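Glucose-1-phosphate uridylyltransferase (Sphingomonas elodea, PDB 2UX8) probably catalyses the transfer of a uridylyl group from UTP to alpha-D-glucose 1-phosphate, giving UDP-glucose and diphosphate. Local coordinates at residues A17-A22 with A136-D141; L47-V52 with E75-I80; A55-I60 with C150-V155; Q62-T67 with A109-Q114; G180-G185 with L210-R215. All blocks are in the same frame, centred on the assembly; numbering follows the deposited sequence.

Interaction 1 (A17-A22 with A136-D141); sequences AVFPVA and AVLLPD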
# COMPACT_ATOMS: atom_id res chain seq x y z
N ALA C 17 14.98 -17.87 -11.34
CA ALA C 17 13.63 -18.41 -11.43
C ALA C 17 12.63 -17.26 -11.58
O ALA C 17 12.78 -16.20 -10.95
CB ALA C 17 13.31 -19.22 -10.19
N VAL C 18 11.62 -17.48 -12.41
CA VAL C 18 10.59 -16.48 -12.64
C VAL C 18 9.27 -16.96 -12.07
O VAL C 18 8.85 -18.07 -12.35
CB VAL C 18 10.42 -16.20 -14.14
CG1 VAL C 18 9.25 -15.25 -14.37
CG2 VAL C 18 11.69 -15.61 -14.70
N PHE C 19 8.63 -16.11 -11.27
CA PHE C 19 7.36 -16.47 -10.64
C PHE C 19 6.22 -15.59 -11.12
O PHE C 19 6.15 -14.42 -10.75
CB PHE C 19 7.45 -16.33 -9.12
CG PHE C 19 8.57 -17.12 -8.50
CD1 PHE C 19 9.90 -16.73 -8.65
CD2 PHE C 19 8.29 -18.23 -7.73
CE1 PHE C 19 10.92 -17.44 -8.04
CE2 PHE C 19 9.31 -18.95 -7.11
CZ PHE C 19 10.63 -18.56 -7.26
N PRO C 20 5.32 -16.13 -11.95
CA PRO C 20 4.19 -15.33 -12.44
C PRO C 20 3.21 -15.17 -11.29
O PRO C 20 2.53 -16.12 -10.93
CB PRO C 20 3.61 -16.19 -13.57
CG PRO C 20 4.76 -17.08 -13.99
CD PRO C 20 5.40 -17.43 -12.65
N VAL C 21 3.13 -13.98 -10.71
CA VAL C 21 2.23 -13.74 -9.59
C VAL C 21 1.33 -12.53 -9.81
O VAL C 21 1.13 -11.73 -8.91
CB VAL C 21 3.03 -13.51 -8.27
CG1 VAL C 21 3.72 -14.79 -7.83
CG2 VAL C 21 4.05 -12.39 -8.47
N ALA C 22 0.78 -12.38 -11.01
CA ALA C 22 -0.06 -11.23 -11.28
C ALA C 22 -1.50 -11.58 -11.62
O ALA C 22 -2.20 -10.79 -12.24
CB ALA C 22 0.56 -10.41 -12.39
N ALA C 136 14.26 -20.76 -14.68
CA ALA C 136 13.17 -21.61 -14.22
C ALA C 136 11.88 -20.79 -14.15
O ALA C 136 11.92 -19.56 -14.13
CB ALA C 136 13.51 -22.16 -12.84
N VAL C 137 10.75 -21.47 -14.13
CA VAL C 137 9.46 -20.80 -14.03
C VAL C 137 8.60 -21.67 -13.13
O VAL C 137 8.47 -22.87 -13.36
CB VAL C 137 8.79 -20.66 -15.41
CG1 VAL C 137 7.37 -20.13 -15.25
CG2 VAL C 137 9.60 -19.72 -16.29
N LEU C 138 8.03 -21.06 -12.09
CA LEU C 138 7.19 -21.79 -11.16
C LEU C 138 5.84 -21.12 -10.95
O LEU C 138 5.76 -19.93 -10.64
CB LEU C 138 7.89 -21.96 -9.80
CG LEU C 138 9.28 -22.62 -9.79
CD1 LEU C 138 10.34 -21.61 -10.19
CD2 LEU C 138 9.59 -23.16 -8.41
N LEU C 139 4.79 -21.90 -11.14
CA LEU C 139 3.45 -21.40 -10.95
C LEU C 139 3.02 -21.90 -9.57
O LEU C 139 2.71 -23.08 -9.40
CB LEU C 139 2.53 -21.96 -12.04
CG LEU C 139 3.07 -22.06 -13.48
CD1 LEU C 139 1.92 -22.45 -14.42
CD2 LEU C 139 3.67 -20.75 -13.92
N PRO C 140 3.02 -21.02 -8.57
CA PRO C 140 2.64 -21.38 -7.20
C PRO C 140 1.30 -22.11 -6.97
O PRO C 140 1.16 -22.83 -5.99
CB PRO C 140 2.75 -20.06 -6.43
CG PRO C 140 2.73 -19.00 -7.51
CD PRO C 140 3.48 -19.62 -8.63
N ASP C 141 0.33 -21.93 -7.86
CA ASP C 141 -0.95 -22.63 -7.71
C ASP C 141 -0.75 -24.14 -7.75
O ASP C 141 -1.55 -24.90 -7.22
CB ASP C 141 -1.93 -22.24 -8.81
CG ASP C 141 -2.86 -21.12 -8.39
OD1 ASP C 141 -2.67 -20.56 -7.29
OD2 ASP C 141 -3.78 -20.80 -9.17
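Val18 and Leu138 join two neighbouring parallel strands in the central sheet of the nucleotidyltransferase domain, of the GT-A type, with the strand axes inclined by 27°. Two backbone hydrogen bonds fix the register of Ala17 on Ala136 and Val18 on Val137: Val18 N to Ala136 O at 2.7 Å, and Leu138 N to Val18 O at 3.1 Å. Beyond them the backbones diverge; Pro20, which has no amide hydrogen, cannot continue the pattern to Leu138 O.

Apolar contacts occupy both faces. On the face of Ala17 and Ala136, Leu138 CD1 meets Ala17 CB at 3.8 Å and also lies over one face of the Phe19 ring, offset toward its rim. Leu138 CG stands beside its own backbone N (chi1 -56°), which sets its side chain alongside that of Phe19. Val18 and Val137 share the other face. At the loop end, Leu139, whose side chain also touches the bound glucose 1-phosphate, brings CD2 to 3.8 Å from Pro20 CG.

Interaction 2 (L47-V52 with E75-I80); sequences LIQYAV and EDHFDI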
# COMPACT_ATOMS: atom_id res chain seq x y z
N LEU C 47 1.32 -19.93 -0.58
CA LEU C 47 1.74 -20.63 -1.79
C LEU C 47 3.10 -20.20 -2.36
O LEU C 47 3.91 -21.06 -2.69
CB LEU C 47 0.66 -20.49 -2.86
CG LEU C 47 -0.64 -21.24 -2.54
CD1 LEU C 47 -1.75 -20.77 -3.46
CD2 LEU C 47 -0.41 -22.73 -2.69
N ILE C 48 3.37 -18.90 -2.49
CA ILE C 48 4.68 -18.48 -3.02
C ILE C 48 5.83 -18.89 -2.13
O ILE C 48 6.93 -19.15 -2.63
CB ILE C 48 4.84 -16.96 -3.17
CG1 ILE C 48 3.67 -16.26 -2.53
CG2 ILE C 48 5.09 -16.59 -4.63
CD1 ILE C 48 4.11 -15.08 -1.73
N GLN C 49 5.59 -18.90 -0.82
CA GLN C 49 6.64 -19.29 0.11
C GLN C 49 7.10 -20.70 -0.26
O GLN C 49 8.30 -20.93 -0.45
CB GLN C 49 6.12 -19.26 1.55
CG GLN C 49 7.20 -19.52 2.58
CD GLN C 49 8.34 -18.55 2.47
OE1 GLN C 49 8.18 -17.37 2.79
NE2 GLN C 49 9.50 -19.02 2.02
N TYR C 50 6.16 -21.63 -0.42
CA TYR C 50 6.52 -22.99 -0.79
C TYR C 50 7.31 -23.00 -2.08
O TYR C 50 8.33 -23.69 -2.20
CB TYR C 50 5.28 -23.85 -0.99
CG TYR C 50 4.64 -24.29 0.30
CD1 TYR C 50 3.56 -23.60 0.83
CD2 TYR C 50 5.14 -25.39 1.01
CE1 TYR C 50 2.98 -23.97 2.03
CE2 TYR C 50 4.57 -25.78 2.22
CZ TYR C 50 3.48 -25.06 2.72
OH TYR C 50 2.88 -25.40 3.91
N ALA C 51 6.83 -22.22 -3.04
CA ALA C 51 7.46 -22.12 -4.34
C ALA C 51 8.90 -21.60 -4.30
O ALA C 51 9.77 -22.14 -5.00
CB ALA C 51 6.62 -21.25 -5.24
N VAL C 52 9.17 -20.57 -3.50
CA VAL C 52 10.53 -20.06 -3.45
C VAL C 52 11.42 -20.99 -2.63
O VAL C 52 12.61 -21.09 -2.88
CB VAL C 52 10.60 -18.61 -2.89
CG1 VAL C 52 9.66 -17.73 -3.65
CG2 VAL C 52 10.26 -18.57 -1.43
N GLU C 75 5.32 -8.57 -1.61
CA GLU C 75 6.58 -7.85 -1.47
C GLU C 75 7.01 -7.75 -0.01
O GLU C 75 8.18 -7.97 0.32
CB GLU C 75 6.43 -6.47 -2.08
CG GLU C 75 7.67 -5.97 -2.75
CD GLU C 75 7.40 -4.78 -3.62
OE1 GLU C 75 6.26 -4.69 -4.12
OE2 GLU C 75 8.33 -3.96 -3.82
N ASP C 76 6.06 -7.43 0.85
CA ASP C 76 6.35 -7.28 2.26
C ASP C 76 6.71 -8.60 2.91
O ASP C 76 7.55 -8.66 3.81
CB ASP C 76 5.16 -6.67 2.97
CG ASP C 76 4.85 -5.28 2.48
OD1 ASP C 76 5.80 -4.56 2.13
OD2 ASP C 76 3.66 -4.90 2.44
N HIS C 77 6.08 -9.67 2.44
CA HIS C 77 6.33 -10.99 2.98
C HIS C 77 7.80 -11.39 2.91
O HIS C 77 8.28 -12.10 3.79
CB HIS C 77 5.49 -12.03 2.24
CG HIS C 77 5.69 -13.42 2.75
ND1 HIS C 77 5.04 -13.90 3.87
CD2 HIS C 77 6.52 -14.40 2.34
CE1 HIS C 77 5.46 -15.13 4.12
NE2 HIS C 77 6.36 -15.45 3.21
N PHE C 78 8.51 -10.94 1.88
CA PHE C 78 9.91 -11.31 1.73
C PHE C 78 10.89 -10.23 2.14
O PHE C 78 12.01 -10.18 1.65
CB PHE C 78 10.19 -11.75 0.29
CG PHE C 78 9.48 -13.00 -0.11
CD1 PHE C 78 8.23 -12.96 -0.70
CD2 PHE C 78 10.06 -14.25 0.13
CE1 PHE C 78 7.55 -14.13 -1.04
CE2 PHE C 78 9.39 -15.43 -0.20
CZ PHE C 78 8.13 -15.37 -0.80
N ASP C 79 10.46 -9.36 3.04
CA ASP C 79 11.32 -8.29 3.51
C ASP C 79 11.31 -8.40 5.04
O ASP C 79 10.61 -9.24 5.60
CB ASP C 79 10.76 -6.94 3.03
CG ASP C 79 11.78 -5.82 3.08
OD1 ASP C 79 12.96 -6.09 3.38
OD2 ASP C 79 11.40 -4.67 2.80
N ILE C 80 12.07 -7.57 5.71
CA ILE C 80 12.08 -7.60 7.16
C ILE C 80 10.77 -7.02 7.69
O ILE C 80 10.36 -5.93 7.29
CB ILE C 80 13.25 -6.80 7.71
CG1 ILE C 80 14.55 -7.45 7.24
CG2 ILE C 80 13.16 -6.70 9.22
CD1 ILE C 80 15.80 -6.71 7.65
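A buried contact of mixed character, one polar bond beside an apolar cluster, joins the start of helix 47-57 to the end of helix 72-77 and the turn after it, through the side chains of His77 and Phe78. The polar part is His77 NE2 donating to Gln49 OE1 at 2.7 Å, with an N-H...O angle of 155°. The oxygen lies close to the imidazole plane, and NE2 sits in the carbonyl plane on a lone pair, although amide and ring planes are 48° apart. Gln49 CG is anti to its backbone N (chi1 -175°) and the chain bends at chi2, which turns the amide to the histidine.

Phe78 forms the apolar part. Ile48 CD1 reaches the ring edge, 3.6 Å from Phe78 CE1, while Val52 CG2 approaches Phe78 CE2 to 3.5 Å; His77 CD2 lies over the ring centre. Phe65 meets Phe78 edge-to-face, tying the cluster to the sheet. A leucine in place of His77 would probably leave Gln49 OE1 without this donor and Phe78 without its imidazole cover. Since Gln49 NE2 donates to Asp53 OD1 and Gly100 O, the amide is held at both ends, and its orientation is consistent with a proton on His77 NE2.

Interaction 3 (A55-I60 with C150-V155); sequences AVEAGI and CLKQMV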
# COMPACT_ATOMS: atom_id res chain seq x y z
N ALA C 55 12.61 -23.43 -4.97
CA ALA C 55 13.67 -22.89 -5.81
C ALA C 55 15.02 -22.82 -5.10
O ALA C 55 16.06 -23.13 -5.68
CB ALA C 55 13.28 -21.52 -6.31
N VAL C 56 15.00 -22.39 -3.84
CA VAL C 56 16.23 -22.29 -3.08
C VAL C 56 16.88 -23.66 -2.96
O VAL C 56 18.08 -23.80 -3.13
CB VAL C 56 15.95 -21.72 -1.67
CG1 VAL C 56 17.20 -21.77 -0.83
CG2 VAL C 56 15.47 -20.27 -1.79
N GLU C 57 16.07 -24.67 -2.69
CA GLU C 57 16.57 -26.03 -2.56
C GLU C 57 17.20 -26.49 -3.87
O GLU C 57 18.14 -27.28 -3.87
CB GLU C 57 15.42 -26.95 -2.18
CG GLU C 57 15.76 -28.41 -2.26
CD GLU C 57 14.53 -29.27 -2.13
OE1 GLU C 57 13.54 -29.01 -2.86
OE2 GLU C 57 14.55 -30.22 -1.32
N ALA C 58 16.67 -25.99 -4.98
CA ALA C 58 17.18 -26.36 -6.29
C ALA C 58 18.43 -25.57 -6.68
O ALA C 58 18.93 -25.69 -7.80
CB ALA C 58 16.08 -26.18 -7.33
N GLY C 59 18.93 -24.76 -5.76
CA GLY C 59 20.13 -24.00 -6.05
C GLY C 59 19.97 -22.67 -6.76
O GLY C 59 20.96 -22.06 -7.19
N ILE C 60 18.74 -22.21 -6.89
CA ILE C 60 18.48 -20.94 -7.54
C ILE C 60 18.78 -19.79 -6.58
O ILE C 60 18.44 -19.86 -5.40
CB ILE C 60 17.02 -20.92 -8.03
CG1 ILE C 60 16.93 -21.85 -9.23
CG2 ILE C 60 16.56 -19.50 -8.36
CD1 ILE C 60 15.58 -21.92 -9.82
N CYS C 150 9.97 -30.52 -6.30
CA CYS C 150 9.91 -30.69 -7.74
C CYS C 150 11.05 -30.03 -8.51
O CYS C 150 11.67 -30.66 -9.37
CB CYS C 150 8.58 -30.16 -8.25
SG CYS C 150 8.20 -30.65 -9.93
N LEU C 151 11.36 -28.78 -8.20
CA LEU C 151 12.43 -28.11 -8.93
C LEU C 151 13.79 -28.76 -8.74
O LEU C 151 14.59 -28.82 -9.67
CB LEU C 151 12.48 -26.63 -8.53
CG LEU C 151 12.57 -25.59 -9.65
CD1 LEU C 151 14.00 -25.11 -9.81
CD2 LEU C 151 12.00 -26.15 -10.95
N LYS C 152 14.05 -29.26 -7.53
CA LYS C 152 15.33 -29.92 -7.27
C LYS C 152 15.41 -31.21 -8.10
O LYS C 152 16.43 -31.47 -8.72
CB LYS C 152 15.49 -30.24 -5.79
CG LYS C 152 16.81 -30.94 -5.47
CD LYS C 152 17.99 -30.07 -5.90
CE LYS C 152 19.28 -30.86 -6.06
NZ LYS C 152 19.70 -31.55 -4.81
N GLN C 153 14.34 -32.00 -8.11
CA GLN C 153 14.34 -33.22 -8.90
C GLN C 153 14.60 -32.87 -10.35
O GLN C 153 15.34 -33.56 -11.05
CB GLN C 153 13.00 -33.94 -8.78
CG GLN C 153 12.64 -34.32 -7.36
CD GLN C 153 11.39 -35.17 -7.25
OE1 GLN C 153 10.84 -35.34 -6.17
NE2 GLN C 153 10.93 -35.70 -8.38
N MET C 154 14.00 -31.78 -10.80
CA MET C 154 14.15 -31.33 -12.18
C MET C 154 15.55 -30.86 -12.51
O MET C 154 16.07 -31.16 -13.59
CB MET C 154 13.15 -30.22 -12.49
CG MET C 154 11.79 -30.75 -12.88
SD MET C 154 10.63 -29.46 -13.27
CE MET C 154 11.12 -29.02 -14.90
N VAL C 155 16.15 -30.11 -11.59
CA VAL C 155 17.50 -29.60 -11.82
C VAL C 155 18.47 -30.79 -11.85
O VAL C 155 19.47 -30.78 -12.58
CB VAL C 155 17.90 -28.58 -10.72
CG1 VAL C 155 18.06 -29.26 -9.40
CG2 VAL C 155 19.18 -27.89 -11.10
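Leu151, near the start of helix 150-161, turns toward the end of helix 47-57 and the chain leaving it. Its CD1 serves two partners: Ala58 CB at 3.4 Å and Ile60 CD1 at 3.6 Å, the isoleucine side chain crossing at about a right angle. At Lys152 the helix comes closest, with Lys152 CA only 4.1 Å from Ala58 CA, a spacing the small alanine permits. The lysine CB faces Glu57, its CD passes 3.5 Å from Glu57 O, and the bends at chi2 and chi4 carry the amine away. Glu57 OE2 and Lys152 NZ are 6.4 Å apart, too far for a salt bridge; Glu57 OE1 instead accepts from Gly149 N, just ahead of the helix.

One turn on, Val155 points toward Ala58, its CG2 4.0 Å from Ala58 O. Helix 47-57 ends here in a Schellman motif, whose Ala58 is packed against the second helix: Ile60 N bonds Ala55 O at 3.1 Å, Gly59 N bonds Val56 O at 2.9 Å, and Gly59 takes positive phi (86°). This ending leads into strand 62-67, part of a beta-alpha-beta crossover from strand 16-21.

Interaction 4 (Q62-T67 with A109-Q114); sequences QMIFVT and AYVRQQ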
# COMPACT_ATOMS: atom_id res chain seq x y z
N GLN C 62 18.29 -16.22 -7.55
CA GLN C 62 17.70 -14.95 -7.96
C GLN C 62 16.23 -15.17 -8.33
O GLN C 62 15.92 -15.72 -9.39
CB GLN C 62 18.48 -14.36 -9.14
CG GLN C 62 17.84 -13.12 -9.80
CD GLN C 62 18.00 -11.85 -8.99
OE1 GLN C 62 19.11 -11.34 -8.82
NE2 GLN C 62 16.88 -11.32 -8.50
N MET C 63 15.34 -14.77 -7.43
CA MET C 63 13.91 -14.90 -7.66
C MET C 63 13.43 -13.62 -8.33
O MET C 63 13.72 -12.52 -7.86
CB MET C 63 13.16 -15.05 -6.34
CG MET C 63 13.83 -15.96 -5.38
SD MET C 63 14.04 -17.57 -6.11
CE MET C 63 13.26 -18.52 -4.94
N ILE C 64 12.71 -13.74 -9.43
CA ILE C 64 12.20 -12.55 -10.07
C ILE C 64 10.69 -12.70 -10.19
O ILE C 64 10.18 -13.57 -10.90
CB ILE C 64 12.93 -12.22 -11.42
CG1 ILE C 64 11.95 -12.19 -12.58
CG2 ILE C 64 14.07 -13.19 -11.67
CD1 ILE C 64 11.49 -10.80 -12.92
N PHE C 65 9.99 -11.88 -9.42
CA PHE C 65 8.52 -11.87 -9.37
C PHE C 65 7.95 -10.90 -10.39
O PHE C 65 8.34 -9.74 -10.41
CB PHE C 65 8.01 -11.39 -7.99
CG PHE C 65 8.19 -12.37 -6.87
CD1 PHE C 65 9.07 -13.45 -6.98
CD2 PHE C 65 7.52 -12.18 -5.67
CE1 PHE C 65 9.27 -14.31 -5.90
CE2 PHE C 65 7.72 -13.05 -4.59
CZ PHE C 65 8.59 -14.11 -4.71
N VAL C 66 7.04 -11.38 -11.23
CA VAL C 66 6.39 -10.49 -12.17
C VAL C 66 4.98 -10.35 -11.59
O VAL C 66 4.15 -11.25 -11.69
CB VAL C 66 6.42 -11.07 -13.63
CG1 VAL C 66 6.85 -12.48 -13.60
CG2 VAL C 66 5.09 -10.90 -14.32
N THR C 67 4.75 -9.21 -10.93
CA THR C 67 3.50 -8.90 -10.23
C THR C 67 2.43 -8.07 -10.90
O THR C 67 2.58 -7.56 -12.01
CB THR C 67 3.76 -8.20 -8.90
OG1 THR C 67 4.91 -7.36 -9.04
CG2 THR C 67 3.97 -9.19 -7.79
N ALA C 109 13.66 -9.76 -7.09
CA ALA C 109 13.37 -8.57 -7.87
C ALA C 109 11.93 -8.61 -8.34
O ALA C 109 11.39 -9.69 -8.61
CB ALA C 109 14.31 -8.49 -9.06
N TYR C 110 11.30 -7.44 -8.42
CA TYR C 110 9.91 -7.33 -8.86
C TYR C 110 9.77 -6.47 -10.10
O TYR C 110 10.48 -5.47 -10.26
CB TYR C 110 9.02 -6.69 -7.79
CG TYR C 110 9.09 -7.30 -6.43
CD1 TYR C 110 10.15 -7.02 -5.57
CD2 TYR C 110 8.10 -8.17 -5.98
CE1 TYR C 110 10.22 -7.60 -4.30
CE2 TYR C 110 8.15 -8.76 -4.72
CZ TYR C 110 9.22 -8.47 -3.88
OH TYR C 110 9.26 -9.03 -2.62
N VAL C 111 8.85 -6.86 -10.98
CA VAL C 111 8.56 -6.09 -12.18
C VAL C 111 7.07 -6.18 -12.40
O VAL C 111 6.49 -7.26 -12.30
CB VAL C 111 9.29 -6.61 -13.42
CG1 VAL C 111 10.77 -6.51 -13.21
CG2 VAL C 111 8.88 -8.04 -13.73
N ARG C 112 6.45 -5.04 -12.67
CA ARG C 112 5.01 -4.99 -12.88
C ARG C 112 4.63 -5.45 -14.28
O ARG C 112 5.23 -5.02 -15.26
CB ARG C 112 4.50 -3.57 -12.64
CG ARG C 112 4.74 -3.06 -11.24
CD ARG C 112 3.83 -3.77 -10.24
NE ARG C 112 2.67 -2.96 -9.89
CZ ARG C 112 2.55 -2.26 -8.76
NH1 ARG C 112 3.53 -2.27 -7.87
NH2 ARG C 112 1.46 -1.54 -8.53
N GLN C 113 3.64 -6.33 -14.35
CA GLN C 113 3.18 -6.87 -15.62
C GLN C 113 2.37 -5.82 -16.37
O GLN C 113 2.29 -5.85 -17.60
CB GLN C 113 2.32 -8.09 -15.37
CG GLN C 113 1.90 -8.78 -16.63
CD GLN C 113 0.85 -9.82 -16.38
OE1 GLN C 113 -0.08 -9.60 -15.59
NE2 GLN C 113 0.96 -10.95 -17.06
N GLN C 114 1.77 -4.92 -15.61
CA GLN C 114 0.96 -3.82 -16.13
C GLN C 114 -0.36 -4.25 -16.72
O GLN C 114 -1.40 -3.75 -16.33
CB GLN C 114 1.75 -3.03 -17.16
CG GLN C 114 2.89 -2.22 -16.57
CD GLN C 114 3.65 -1.45 -17.63
OE1 GLN C 114 3.16 -1.26 -18.74
NE2 GLN C 114 4.85 -1.01 -17.28
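Ala109 O receives the shortest bond of this strand pair, from Phe65 N at 2.7 Å, and Ile64 CA adds a CA-H...O contact to the same oxygen at 3.3 Å. Four further backbone bonds alternate along the strands: Ala109 N to Met63 O, Val111 N to Phe65 O, Thr67 N to Val111 O and Gln113 N to Thr67 O. The last, at 2.8 Å, is also the straightest (167°). Thr67 N is less well aligned, lying 25° off the carbonyl plane of Val111.

Side chains fall on two faces. On one, Phe65 and Tyr110 lie side by side and point the same way, both with CG beside the backbone N. Phe65 CD2 touches Tyr110 CE2 at 3.6 Å, with ring centroids 5.5 Å apart. Thr67 OG1 comes near the edge of the tyrosine ring and to 3.9 Å from Arg112 CD. On the other face Val111 CG2 touches both Ile64 CD1 and Val66 CB, 3.9 Å from each.

The guanidinium of Arg112 pairs with Asp76 and Asp79 of the second subunit. Residues 109-111 also form an antiparallel pairing with a strand of that subunit, which carries the sheet across the interface. Regular parallel pairing in register, from Ile64-Ala109 to Thr67-Arg112, with the strand axes at 21°, is that of the Rossmann-like alpha/beta sheet of GT-A nucleotidyltransferases.

Interaction 5 (G180-G185 with L210-R215); sequences GIITPG and LSVIGR. With G1P (1-O-phosphono-alpha-D-glucopyranose), chain K.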
# COMPACT_ATOMS: atom_id res chain seq x y z
N GLY C 180 -1.57 -28.06 -21.51
CA GLY C 180 -0.80 -28.12 -22.73
C GLY C 180 -0.48 -29.60 -22.78
O GLY C 180 -0.12 -30.18 -21.76
N ILE C 181 -0.63 -30.22 -23.95
CA ILE C 181 -0.37 -31.65 -24.03
C ILE C 181 0.91 -32.01 -24.76
O ILE C 181 1.26 -31.40 -25.76
CB ILE C 181 -1.57 -32.38 -24.66
CG1 ILE C 181 -2.77 -32.26 -23.72
CG2 ILE C 181 -1.24 -33.84 -24.90
CD1 ILE C 181 -2.54 -32.87 -22.34
N ILE C 182 1.60 -33.02 -24.24
CA ILE C 182 2.85 -33.47 -24.81
C ILE C 182 2.70 -34.68 -25.72
O ILE C 182 1.88 -35.57 -25.46
CB ILE C 182 3.84 -33.86 -23.70
CG1 ILE C 182 4.09 -32.67 -22.78
CG2 ILE C 182 5.13 -34.38 -24.32
CD1 ILE C 182 4.88 -33.00 -21.53
N THR C 183 3.48 -34.70 -26.80
CA THR C 183 3.51 -35.82 -27.73
C THR C 183 4.80 -36.51 -27.29
O THR C 183 5.90 -36.06 -27.62
CB THR C 183 3.64 -35.31 -29.18
OG1 THR C 183 2.51 -34.48 -29.48
CG2 THR C 183 3.68 -36.47 -30.16
N PRO C 184 4.68 -37.60 -26.52
CA PRO C 184 5.82 -38.36 -25.99
C PRO C 184 6.68 -39.16 -26.95
O PRO C 184 6.21 -39.67 -27.96
CB PRO C 184 5.16 -39.27 -24.97
CG PRO C 184 3.90 -39.64 -25.66
CD PRO C 184 3.42 -38.30 -26.23
N GLY C 185 7.96 -39.25 -26.59
CA GLY C 185 8.93 -40.00 -27.37
C GLY C 185 9.50 -41.06 -26.45
O GLY C 185 8.76 -41.70 -25.71
N LEU C 210 -0.23 -37.02 -21.18
CA LEU C 210 0.69 -36.30 -20.30
C LEU C 210 0.72 -34.81 -20.59
O LEU C 210 1.16 -34.35 -21.64
CB LEU C 210 2.10 -36.91 -20.33
CG LEU C 210 3.10 -36.62 -21.43
CD1 LEU C 210 4.48 -37.07 -20.96
CD2 LEU C 210 2.70 -37.34 -22.71
N SER C 211 0.22 -34.06 -19.61
CA SER C 211 0.12 -32.62 -19.68
C SER C 211 1.32 -31.90 -19.08
O SER C 211 2.17 -32.52 -18.44
CB SER C 211 -1.15 -32.18 -18.95
OG SER C 211 -1.18 -32.74 -17.65
N VAL C 212 1.36 -30.59 -19.29
CA VAL C 212 2.44 -29.76 -18.78
C VAL C 212 2.01 -29.21 -17.42
O VAL C 212 0.89 -28.73 -17.27
CB VAL C 212 2.73 -28.58 -19.74
CG1 VAL C 212 3.92 -27.77 -19.25
CG2 VAL C 212 3.00 -29.11 -21.14
N ILE C 213 2.88 -29.30 -16.42
CA ILE C 213 2.57 -28.78 -15.10
C ILE C 213 3.42 -27.53 -14.88
O ILE C 213 4.46 -27.38 -15.50
CB ILE C 213 2.86 -29.84 -14.00
CG1 ILE C 213 1.98 -31.07 -14.22
CG2 ILE C 213 2.61 -29.25 -12.62
CD1 ILE C 213 0.51 -30.76 -14.38
N GLY C 214 2.96 -26.65 -14.00
CA GLY C 214 3.66 -25.40 -13.73
C GLY C 214 5.07 -25.36 -13.18
O GLY C 214 5.36 -24.61 -12.25
N ARG C 215 5.96 -26.15 -13.76
CA ARG C 215 7.36 -26.20 -13.35
C ARG C 215 8.19 -26.29 -14.64
O ARG C 215 8.06 -27.26 -15.39
CB ARG C 215 7.61 -27.41 -12.45
CG ARG C 215 7.96 -27.09 -10.99
CD ARG C 215 7.02 -26.07 -10.38
NE ARG C 215 6.97 -26.10 -8.93
CZ ARG C 215 5.96 -25.58 -8.23
NH1 ARG C 215 4.96 -25.01 -8.87
NH2 ARG C 215 5.92 -25.66 -6.90
C1 G1P K . -0.40 -23.02 -18.25
C2 G1P K . 0.22 -23.57 -19.55
C3 G1P K . -0.35 -24.97 -19.82
C4 G1P K . 0.03 -25.86 -18.64
C5 G1P K . -0.59 -25.26 -17.36
C6 G1P K . -0.20 -26.13 -16.16
O1 G1P K . -1.83 -22.89 -18.44
O2 G1P K . -0.11 -22.69 -20.63
O3 G1P K . 0.21 -25.49 -21.01
O4 G1P K . -0.49 -27.17 -18.86
O5 G1P K . -0.07 -23.91 -17.14
O6 G1P K . -0.75 -25.59 -14.95
P G1P K . -2.50 -22.14 -17.16
O1P G1P K . -1.88 -20.80 -16.95
O2P G1P K . -4.08 -21.98 -17.42
O3P G1P K . -2.30 -23.02 -15.83
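Ile182 and Leu210 set their side chains at about a right angle, Ile182 CB resting 3.6 Å from Leu210 CG. Leu210 CG stands between its backbone N and carbonyl carbon (chi1 80°), the crowded position, from which CD2 reaches Pro184 CD at 3.7 Å as the proline crosses obliquely. Val212 also crosses Ile182 at about a right angle, with its CG2 4.1 Å from Ile182 CG1. With an alanine in place of Ile182, the branch that meets Val212 CG2 is gone, which is likely to leave a gap beside Val212 and less cover on Leu210. On the side of Ile181, CD1 of that residue touches Ser211 CB.

These side chains flank a single bridge, Ile181 with Ser211, bordering the glucose 1-phosphate pocket of the nucleotidyltransferase domain; the strand directions differ by 127°. Ile182 N donates to Leu210 O at 3.0 Å, and Val212 N to Gly180 O at 2.9 Å. Both segments grip one sugar hydroxyl: G1P O4 accepts from Gly180 N at 3.0 Å and donates to Val212 O at 2.6 Å. A beta carbon on Gly180 would collide with the sugar O3. Farther on, Gly214 centres an inverse gamma turn in which Arg215 N bonds Ile213 O, while Gly214 N donates to Asp142 OD1.

How the interactions relate
Strand pairing links interactions 1 and 4 directly: Ala17 O lies 2.9 Å from Ile64 N, and their centres are 10 Å apart. Interactions 2 and 3 use opposite ends of helix 47-57, which packs on that sheet; Phe19 CE2 is 3.7 Å from Val52 CG1, and Ile60 CD1 is 3.5 Å from Ala17 CB. Toward the ligand, Leu139 N lies 3.0 Å from Gly214 O, so interactions 1 and 5 meet beside the glucose 1-phosphate. Arg215 extends this junction to interaction 3, where Cys150 SG approaches Arg215 CG at 3.7 Å. Interactions 2 and 4 both touch the second subunit, and their centres stand about 28 and 26 Å from that of interaction 5.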